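PDB 2V0P: type 2A phosphatase-associated protein 42 from Saccharomyces cerevisiae, which associates with the catalytic subunits of type 2A-like phosphatases, inhibits the phosphatase SIT4 and takes part in TOR signalling in response to the nitrogen source. Local coordinates for residues K106-F111 against N217-N222; F111-T116 against K136-P141. One frame throughout, in Å; residues are numbered along the deposited sequence.

Contact 1: K106-F111 against N217-N222; sequences KSVESF and NNIEQN
Phe111 lies between the two helices and touches Ile219, Asn218 and Asn222 in turn. The helix segments run antiparallel, with their axes 9.7 Å apart and their directions at 156°. Val108 and Ile219 have the nearest CA atoms, 5.7 Å apart. Phe111 starts against Ile219: its CB is 3.6 Å from Ile219 CG1, and the two side chains lie alongside, pointing opposite ways. Phe111 CG is still near Ile219 CG1, at 4.2 Å. It stands beside the backbone N and anti to the carbonyl carbon (chi1 -81°), which sends the ring on past Ile219 to the asparagines. Phe111 CE2 comes within 3.9 Å of Asn222 ND2, which sits at the ring edge, near its plane. At the tip, Phe111 CZ meets Asn218 CB at 3.6 Å, an oblique approach. The Asn218 side chain crosses that of Phe111 at about a right angle, its amide plane 37° from the ring. Its ND2 lies near Phe111 CE1 and CZ and is hydrogen-bonded to Asp214 on its own helix.

One turn before Phe111, Val108 CG2 packs on Asn222 CB at 3.5 Å. Ser107 OG is 2.9 Å from Asn222 ND2, but the angle is poor for a hydrogen bond, and the hydroxyl is bonded to Gly80 O instead. Packing alone joins these two segments. Tyr77 and Leu81 of helix 75-83 also touch Phe111. The contact joins helix 93-120 to the last long helix, 199-231, inside this N-terminal domain. Antiparallel helices packed through largely buried side chains are typical of its tetratricopeptide repeat-like fold.

Contact 2: F111-T116 against K136-P141; sequences FINFLT and KDRYNP
Ile112 and Arg138 bring the backbones nearest, their CA atoms 7.6 Å apart, where the helical segment 111-116 faces a loop that makes a type I beta turn from Asp137 to Asn140. Arg138 reaches back to the helix with a chain bent at chi2 and chi3. Arg138 NH1 and NH2 both donate to Asn113 OD1, at 2.7 and 3.0 Å, and both bonds are bent (N-H...O 147° and 136°). The oxygen lies in the guanidinium plane, and the amide is turned 65° from that plane. Over one face sit Ile112 CG2, 3.7 Å from Arg138 NH1, and Thr116 OG1. The hydroxyl O of Tyr139 lies over the other face. Thr116 OG1 donates to Ile112 O, which also accepts from Thr116 N. A leucine in place of Arg138 would probably leave Asn113 OD1 without its two donors and the loop less firmly tied to the helix. Further along the loop, Pro141 CG packs on Ile112 CD1 at 3.6 Å. Asp137 OD1 accepts from Tyr139 N in an Asx turn. The loop follows helix 126-133 and precedes helix 143-146. Leu132 of helix 126-133 touches Ile112 and Thr116, and Phe135 touches both Ile112 and Pro141.

Contacts 1 and 2 have centres about 9 Å apart and overlap at Phe111 on helix 93-120. Of the two partner segments, Phe111 touches only 217-222. The residues just after it, Ile112 and Asn113, together with Thr116 one turn on, meet the 136-141 loop. The two contacts touch directly. Val108 CG1 packs on Pro141 CG at 3.7 Å, and Ile219 CD1 meets Ile112 CG1 at 3.9 Å. Contact 1 is buried, about 6 Å from the centre of the chain (centre to centre), while contact 2 lies nearer the surface. From Ile112 on, contact 2 lies in the sequence between the two segments of contact 1. A bound zinc ion is about 6 Å from the Val108 side chain, and one is about 7 Å from that of Pro141.

Contact 1: K106-F111 against N217-N222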
ATOM      1  N   LYS A 106     -11.399  -5.781 -13.954  1.00 34.15           N
ATOM      2  CA  LYS A 106     -12.659  -5.444 -14.662  1.00 34.36           C
ATOM      3  C   LYS A 106     -13.291  -4.125 -14.193  1.00 34.70           C
ATOM      4  O   LYS A 106     -13.736  -3.366 -15.017  1.00 35.66           O
ATOM      5  CB  LYS A 106     -13.651  -6.592 -14.524  1.00 36.22           C
ATOM      6  CG  LYS A 106     -13.250  -7.846 -15.242  1.00 40.03           C
ATOM      7  CD  LYS A 106     -12.964  -7.605 -16.725  1.00 48.11           C
ATOM      8  CE  LYS A 106     -13.244  -8.869 -17.530  1.00 52.12           C
ATOM      9  NZ  LYS A 106     -12.462  -8.904 -18.802  1.00 56.12           N
ATOM     10  N   SER A 107     -13.328  -3.868 -12.889  1.00 33.83           N
ATOM     11  CA  SER A 107     -13.726  -2.589 -12.348  1.00 36.34           C
ATOM     12  C   SER A 107     -12.935  -1.414 -12.976  1.00 35.47           C
ATOM     13  O   SER A 107     -13.535  -0.509 -13.537  1.00 33.24           O
ATOM     14  CB  SER A 107     -13.581  -2.577 -10.828  1.00 35.66           C
ATOM     15  OG  SER A 107     -13.769  -1.273 -10.332  1.00 41.20           O
ATOM     16  N   VAL A 108     -11.588  -1.466 -12.882  1.00 35.08           N
ATOM     17  CA  VAL A 108     -10.715  -0.515 -13.512  1.00 32.00           C
ATOM     18  C   VAL A 108     -10.950  -0.365 -15.026  1.00 34.85           C
ATOM     19  O   VAL A 108     -11.021   0.766 -15.504  1.00 30.72           O
ATOM     20  CB  VAL A 108      -9.234  -0.731 -13.140  1.00 35.55           C
ATOM     21  CG1 VAL A 108      -8.332   0.179 -13.936  1.00 34.80           C
ATOM     22  CG2 VAL A 108      -9.036  -0.554 -11.588  1.00 33.29           C
ATOM     23  N   GLU A 109     -11.129  -1.478 -15.766  1.00 33.89           N
ATOM     24  CA  GLU A 109     -11.438  -1.383 -17.166  1.00 34.33           C
ATOM     25  C   GLU A 109     -12.731  -0.551 -17.374  1.00 32.56           C
ATOM     26  O   GLU A 109     -12.712   0.317 -18.224  1.00 34.94           O
ATOM     27  CB  GLU A 109     -11.566  -2.739 -17.824  1.00 34.38           C
ATOM     28  CG  GLU A 109     -11.544  -2.726 -19.304  1.00 38.98           C
ATOM     29  CD  GLU A 109     -11.305  -4.111 -19.886  1.00 48.53           C
ATOM     30  OE1 GLU A 109     -10.670  -4.955 -19.195  1.00 52.88           O
ATOM     31  OE2 GLU A 109     -11.736  -4.356 -21.044  1.00 52.46           O
ATOM     32  N   SER A 110     -13.789  -0.850 -16.635  1.00 29.50           N
ATOM     33  CA  SER A 110     -15.033  -0.116 -16.747  1.00 34.36           C
ATOM     34  C   SER A 110     -14.803   1.369 -16.454  1.00 33.72           C
ATOM     35  O   SER A 110     -15.304   2.229 -17.165  1.00 35.27           O
ATOM     36  CB  SER A 110     -16.134  -0.642 -15.844  1.00 32.20           C
ATOM     37  OG  SER A 110     -16.655  -1.820 -16.335  1.00 40.47           O
ATOM     38  N   PHE A 111     -14.078   1.645 -15.390  1.00 32.82           N
ATOM     39  CA  PHE A 111     -13.751   3.035 -15.025  1.00 34.53           C
ATOM     40  C   PHE A 111     -13.044   3.728 -16.173  1.00 34.13           C
ATOM     41  O   PHE A 111     -13.343   4.860 -16.458  1.00 34.67           O
ATOM     42  CB  PHE A 111     -12.927   3.081 -13.711  1.00 33.48           C
ATOM     43  CG  PHE A 111     -13.753   2.965 -12.466  1.00 31.88           C
ATOM     44  CD1 PHE A 111     -14.802   3.843 -12.224  1.00 34.34           C
ATOM     45  CD2 PHE A 111     -13.427   2.028 -11.481  1.00 31.32           C
ATOM     46  CE1 PHE A 111     -15.575   3.755 -11.094  1.00 33.30           C
ATOM     47  CE2 PHE A 111     -14.194   1.922 -10.348  1.00 32.34           C
ATOM     48  CZ  PHE A 111     -15.301   2.806 -10.138  1.00 32.52           C
ATOM     49  N   ASN A 217     -10.033   8.349  -7.838  1.00 30.34           N
ATOM     50  CA  ASN A 217      -9.903   7.734  -6.530  1.00 32.76           C
ATOM     51  C   ASN A 217     -10.172   6.251  -6.524  1.00 33.09           C
ATOM     52  O   ASN A 217      -9.539   5.504  -5.818  1.00 33.54           O
ATOM     53  CB  ASN A 217     -10.796   8.382  -5.506  1.00 32.77           C
ATOM     54  CG  ASN A 217     -10.278   9.764  -5.085  1.00 36.88           C
ATOM     55  OD1 ASN A 217      -9.081  10.014  -5.062  1.00 39.52           O
ATOM     56  ND2 ASN A 217     -11.180  10.633  -4.753  1.00 39.89           N
ATOM     57  N   ASN A 218     -11.155   5.842  -7.305  1.00 33.77           N
ATOM     58  CA  ASN A 218     -11.470   4.463  -7.360  1.00 32.29           C
ATOM     59  C   ASN A 218     -10.444   3.703  -8.155  1.00 32.46           C
ATOM     60  O   ASN A 218     -10.135   2.546  -7.806  1.00 33.08           O
ATOM     61  CB  ASN A 218     -12.898   4.273  -7.924  1.00 33.89           C
ATOM     62  CG  ASN A 218     -13.919   5.023  -7.164  1.00 31.40           C
ATOM     63  OD1 ASN A 218     -13.819   5.193  -6.013  1.00 44.06           O
ATOM     64  ND2 ASN A 218     -14.910   5.562  -7.872  1.00 41.90           N
ATOM     65  N   ILE A 219      -9.940   4.300  -9.240  1.00 29.46           N
ATOM     66  CA  ILE A 219      -8.970   3.630 -10.033  1.00 30.01           C
ATOM     67  C   ILE A 219      -7.691   3.448  -9.096  1.00 29.36           C
ATOM     68  O   ILE A 219      -7.126   2.442  -9.116  1.00 30.52           O
ATOM     69  CB  ILE A 219      -8.591   4.340 -11.298  1.00 29.82           C
ATOM     70  CG1 ILE A 219      -9.730   4.154 -12.369  1.00 31.53           C
ATOM     71  CG2 ILE A 219      -7.315   3.746 -11.910  1.00 28.29           C
ATOM     72  CD1 ILE A 219      -9.600   5.014 -13.545  1.00 31.47           C
ATOM     73  N   GLU A 220      -7.332   4.447  -8.353  1.00 28.92           N
ATOM     74  CA  GLU A 220      -6.094   4.369  -7.459  1.00 30.76           C
ATOM     75  C   GLU A 220      -6.256   3.251  -6.420  1.00 33.02           C
ATOM     76  O   GLU A 220      -5.346   2.372  -6.246  1.00 34.99           O
ATOM     77  CB  GLU A 220      -5.838   5.724  -6.784  1.00 33.21           C
ATOM     78  CG  GLU A 220      -4.425   5.866  -6.220  1.00 29.60           C
ATOM     79  CD  GLU A 220      -4.295   6.928  -5.150  1.00 31.20           C
ATOM     80  OE1 GLU A 220      -5.304   7.504  -4.687  1.00 36.02           O
ATOM     81  OE2 GLU A 220      -3.163   7.172  -4.749  1.00 41.04           O
ATOM     82  N   GLN A 221      -7.404   3.248  -5.762  1.00 32.87           N
ATOM     83  CA  GLN A 221      -7.697   2.325  -4.703  1.00 33.33           C
ATOM     84  C   GLN A 221      -7.695   0.926  -5.284  1.00 33.61           C
ATOM     85  O   GLN A 221      -7.087   0.086  -4.724  1.00 33.38           O
ATOM     86  CB  GLN A 221      -9.017   2.626  -4.054  1.00 36.16           C
ATOM     87  CG  GLN A 221      -9.607   1.488  -3.290  1.00 37.22           C
ATOM     88  CD  GLN A 221      -8.816   1.160  -2.012  1.00 41.51           C
ATOM     89  OE1 GLN A 221      -8.279   2.047  -1.355  1.00 45.41           O
ATOM     90  NE2 GLN A 221      -8.762  -0.111  -1.664  1.00 39.87           N
ATOM     91  N   ASN A 222      -8.305   0.719  -6.449  1.00 31.14           N
ATOM     92  CA  ASN A 222      -8.338  -0.625  -7.002  1.00 33.32           C
ATOM     93  C   ASN A 222      -6.974  -1.142  -7.513  1.00 31.79           C
ATOM     94  O   ASN A 222      -6.679  -2.306  -7.437  1.00 32.83           O
ATOM     95  CB  ASN A 222      -9.459  -0.731  -8.075  1.00 31.04           C
ATOM     96  CG  ASN A 222     -10.858  -0.576  -7.498  1.00 32.11           C
ATOM     97  OD1 ASN A 222     -11.051  -0.466  -6.306  1.00 43.77           O
ATOM     98  ND2 ASN A 222     -11.829  -0.516  -8.356  1.00 38.88           N
TER

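Contact 2: F111-T116 against K136-P141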
ATOM      1  N   PHE A 111     -14.078   1.645 -15.390  1.00 32.82           N
ATOM      2  CA  PHE A 111     -13.751   3.035 -15.025  1.00 34.53           C
ATOM      3  C   PHE A 111     -13.044   3.728 -16.173  1.00 34.13           C
ATOM      4  O   PHE A 111     -13.343   4.860 -16.458  1.00 34.67           O
ATOM      5  CB  PHE A 111     -12.927   3.081 -13.711  1.00 33.48           C
ATOM      6  CG  PHE A 111     -13.753   2.965 -12.466  1.00 31.88           C
ATOM      7  CD1 PHE A 111     -14.802   3.843 -12.224  1.00 34.34           C
ATOM      8  CD2 PHE A 111     -13.427   2.028 -11.481  1.00 31.32           C
ATOM      9  CE1 PHE A 111     -15.575   3.755 -11.094  1.00 33.30           C
ATOM     10  CE2 PHE A 111     -14.194   1.922 -10.348  1.00 32.34           C
ATOM     11  CZ  PHE A 111     -15.301   2.806 -10.138  1.00 32.52           C
ATOM     12  N   ILE A 112     -12.123   3.040 -16.842  1.00 34.30           N
ATOM     13  CA  ILE A 112     -11.394   3.624 -17.960  1.00 36.52           C
ATOM     14  C   ILE A 112     -12.255   3.841 -19.251  1.00 35.83           C
ATOM     15  O   ILE A 112     -12.177   4.870 -19.915  1.00 33.26           O
ATOM     16  CB  ILE A 112     -10.042   2.895 -18.188  1.00 36.91           C
ATOM     17  CG1 ILE A 112      -9.172   3.050 -16.898  1.00 39.80           C
ATOM     18  CG2 ILE A 112      -9.331   3.437 -19.388  1.00 38.67           C
ATOM     19  CD1 ILE A 112      -7.815   2.407 -16.982  1.00 39.17           C
ATOM     20  N   ASN A 113     -13.093   2.858 -19.544  1.00 34.33           N
ATOM     21  CA  ASN A 113     -14.178   2.989 -20.518  1.00 35.46           C
ATOM     22  C   ASN A 113     -14.985   4.279 -20.300  1.00 34.24           C
ATOM     23  O   ASN A 113     -15.113   5.034 -21.202  1.00 36.16           O
ATOM     24  CB  ASN A 113     -15.083   1.745 -20.429  1.00 33.69           C
ATOM     25  CG  ASN A 113     -14.436   0.524 -20.994  1.00 34.76           C
ATOM     26  OD1 ASN A 113     -13.399   0.616 -21.589  1.00 38.44           O
ATOM     27  ND2 ASN A 113     -15.079  -0.649 -20.843  1.00 34.77           N
ATOM     28  N   PHE A 114     -15.440   4.531 -19.073  1.00 35.28           N
ATOM     29  CA  PHE A 114     -16.187   5.692 -18.700  1.00 34.89           C
ATOM     30  C   PHE A 114     -15.409   7.003 -19.051  1.00 34.27           C
ATOM     31  O   PHE A 114     -15.944   7.809 -19.677  1.00 32.98           O
ATOM     32  CB  PHE A 114     -16.571   5.631 -17.246  1.00 34.91           C
ATOM     33  CG  PHE A 114     -17.200   6.892 -16.695  1.00 38.28           C
ATOM     34  CD1 PHE A 114     -18.396   7.422 -17.243  1.00 27.59           C
ATOM     35  CD2 PHE A 114     -16.637   7.530 -15.602  1.00 32.47           C
ATOM     36  CE1 PHE A 114     -18.963   8.572 -16.742  1.00 33.12           C
ATOM     37  CE2 PHE A 114     -17.261   8.714 -15.050  1.00 38.69           C
ATOM     38  CZ  PHE A 114     -18.425   9.235 -15.658  1.00 35.48           C
ATOM     39  N   LEU A 115     -14.145   7.140 -18.647  1.00 34.53           N
ATOM     40  CA  LEU A 115     -13.360   8.329 -18.914  1.00 34.14           C
ATOM     41  C   LEU A 115     -13.094   8.477 -20.386  1.00 33.28           C
ATOM     42  O   LEU A 115     -13.118   9.574 -20.927  1.00 34.85           O
ATOM     43  CB  LEU A 115     -12.009   8.325 -18.104  1.00 32.99           C
ATOM     44  CG  LEU A 115     -12.144   8.184 -16.595  1.00 31.17           C
ATOM     45  CD1 LEU A 115     -10.742   8.112 -15.902  1.00 38.28           C
ATOM     46  CD2 LEU A 115     -12.993   9.215 -15.889  1.00 28.23           C
ATOM     47  N   THR A 116     -12.821   7.383 -21.050  1.00 32.10           N
ATOM     48  CA  THR A 116     -12.550   7.438 -22.409  1.00 32.30           C
ATOM     49  C   THR A 116     -13.821   7.982 -23.168  1.00 34.00           C
ATOM     50  O   THR A 116     -13.708   8.800 -24.078  1.00 34.11           O
ATOM     51  CB  THR A 116     -12.184   6.108 -22.876  1.00 33.69           C
ATOM     52  OG1 THR A 116     -10.901   5.773 -22.307  1.00 38.57           O
ATOM     53  CG2 THR A 116     -12.122   6.050 -24.390  1.00 31.29           C
ATOM     54  N   LYS A 136       0.313   4.344 -20.611  1.00 45.48           N
ATOM     55  CA  LYS A 136       0.958   3.919 -21.849  1.00 45.65           C
ATOM     56  C   LYS A 136       0.111   2.818 -22.485  1.00 45.04           C
ATOM     57  O   LYS A 136      -0.064   2.796 -23.695  1.00 44.73           O
ATOM     58  CB  LYS A 136       2.407   3.471 -21.610  1.00 45.80           C
ATOM     59  CG  LYS A 136       3.353   4.644 -21.307  1.00 47.00           C
ATOM     60  CD  LYS A 136       4.849   4.269 -21.243  1.00 47.34           C
ATOM     61  CE  LYS A 136       5.245   3.553 -19.930  1.00 50.89           C
ATOM     62  NZ  LYS A 136       4.603   4.134 -18.692  1.00 51.52           N
ATOM     63  N   ASP A 137      -0.425   1.935 -21.644  1.00 44.52           N
ATOM     64  CA  ASP A 137      -1.334   0.870 -22.054  1.00 44.37           C
ATOM     65  C   ASP A 137      -2.661   1.034 -21.335  1.00 44.30           C
ATOM     66  O   ASP A 137      -2.812   0.680 -20.156  1.00 43.01           O
ATOM     67  CB  ASP A 137      -0.741  -0.515 -21.757  1.00 45.02           C
ATOM     68  CG  ASP A 137      -1.561  -1.664 -22.369  1.00 46.24           C
ATOM     69  OD1 ASP A 137      -2.721  -1.442 -22.798  1.00 47.61           O
ATOM     70  OD2 ASP A 137      -1.030  -2.802 -22.418  1.00 48.52           O
ATOM     71  N   ARG A 138      -3.633   1.575 -22.070  1.00 44.12           N
ATOM     72  CA  ARG A 138      -4.960   1.819 -21.536  1.00 44.87           C
ATOM     73  C   ARG A 138      -5.524   0.588 -20.841  1.00 44.00           C
ATOM     74  O   ARG A 138      -6.228   0.717 -19.876  1.00 44.28           O
ATOM     75  CB  ARG A 138      -5.874   2.320 -22.669  1.00 45.62           C
ATOM     76  CG  ARG A 138      -7.324   2.508 -22.333  1.00 46.60           C
ATOM     77  CD  ARG A 138      -8.151   1.427 -22.970  1.00 50.74           C
ATOM     78  NE  ARG A 138      -9.430   1.939 -23.454  1.00 52.67           N
ATOM     79  CZ  ARG A 138     -10.601   1.692 -22.884  1.00 54.34           C
ATOM     80  NH1 ARG A 138     -10.681   0.923 -21.786  1.00 55.42           N
ATOM     81  NH2 ARG A 138     -11.693   2.214 -23.413  1.00 53.79           N
ATOM     82  N   TYR A 139      -5.185  -0.599 -21.315  1.00 45.20           N
ATOM     83  CA  TYR A 139      -5.731  -1.830 -20.752  1.00 46.67           C
ATOM     84  C   TYR A 139      -4.853  -2.441 -19.679  1.00 46.52           C
ATOM     85  O   TYR A 139      -5.289  -3.350 -18.976  1.00 47.59           O
ATOM     86  CB  TYR A 139      -6.025  -2.850 -21.860  1.00 48.34           C
ATOM     87  CG  TYR A 139      -7.179  -2.418 -22.735  1.00 50.27           C
ATOM     88  CD1 TYR A 139      -8.499  -2.550 -22.291  1.00 52.13           C
ATOM     89  CD2 TYR A 139      -6.953  -1.847 -23.987  1.00 51.79           C
ATOM     90  CE1 TYR A 139      -9.568  -2.138 -23.080  1.00 53.66           C
ATOM     91  CE2 TYR A 139      -8.017  -1.434 -24.790  1.00 53.17           C
ATOM     92  CZ  TYR A 139      -9.318  -1.582 -24.329  1.00 52.63           C
ATOM     93  OH  TYR A 139     -10.375  -1.172 -25.110  1.00 53.70           O
ATOM     94  N   ASN A 140      -3.623  -1.937 -19.551  1.00 45.53           N
ATOM     95  CA  ASN A 140      -2.747  -2.273 -18.415  1.00 44.30           C
ATOM     96  C   ASN A 140      -2.303  -1.012 -17.643  1.00 42.14           C
ATOM     97  O   ASN A 140      -1.130  -0.679 -17.634  1.00 43.61           O
ATOM     98  CB  ASN A 140      -1.540  -3.098 -18.895  1.00 44.97           C
ATOM     99  CG  ASN A 140      -0.733  -3.713 -17.741  1.00 47.49           C
ATOM    100  OD1 ASN A 140      -1.205  -3.794 -16.596  1.00 50.47           O
ATOM    101  ND2 ASN A 140       0.493  -4.151 -18.047  1.00 48.46           N
ATOM    102  N   PRO A 141      -3.233  -0.334 -16.964  1.00 40.87           N
ATOM    103  CA  PRO A 141      -2.898   0.963 -16.376  1.00 40.51           C
ATOM    104  C   PRO A 141      -2.097   0.751 -15.091  1.00 40.17           C
ATOM    105  O   PRO A 141      -2.357  -0.198 -14.347  1.00 39.28           O
ATOM    106  CB  PRO A 141      -4.246   1.541 -16.016  1.00 40.34           C
ATOM    107  CG  PRO A 141      -5.112   0.345 -15.786  1.00 41.33           C
ATOM    108  CD  PRO A 141      -4.599  -0.759 -16.622  1.00 40.70           C
TER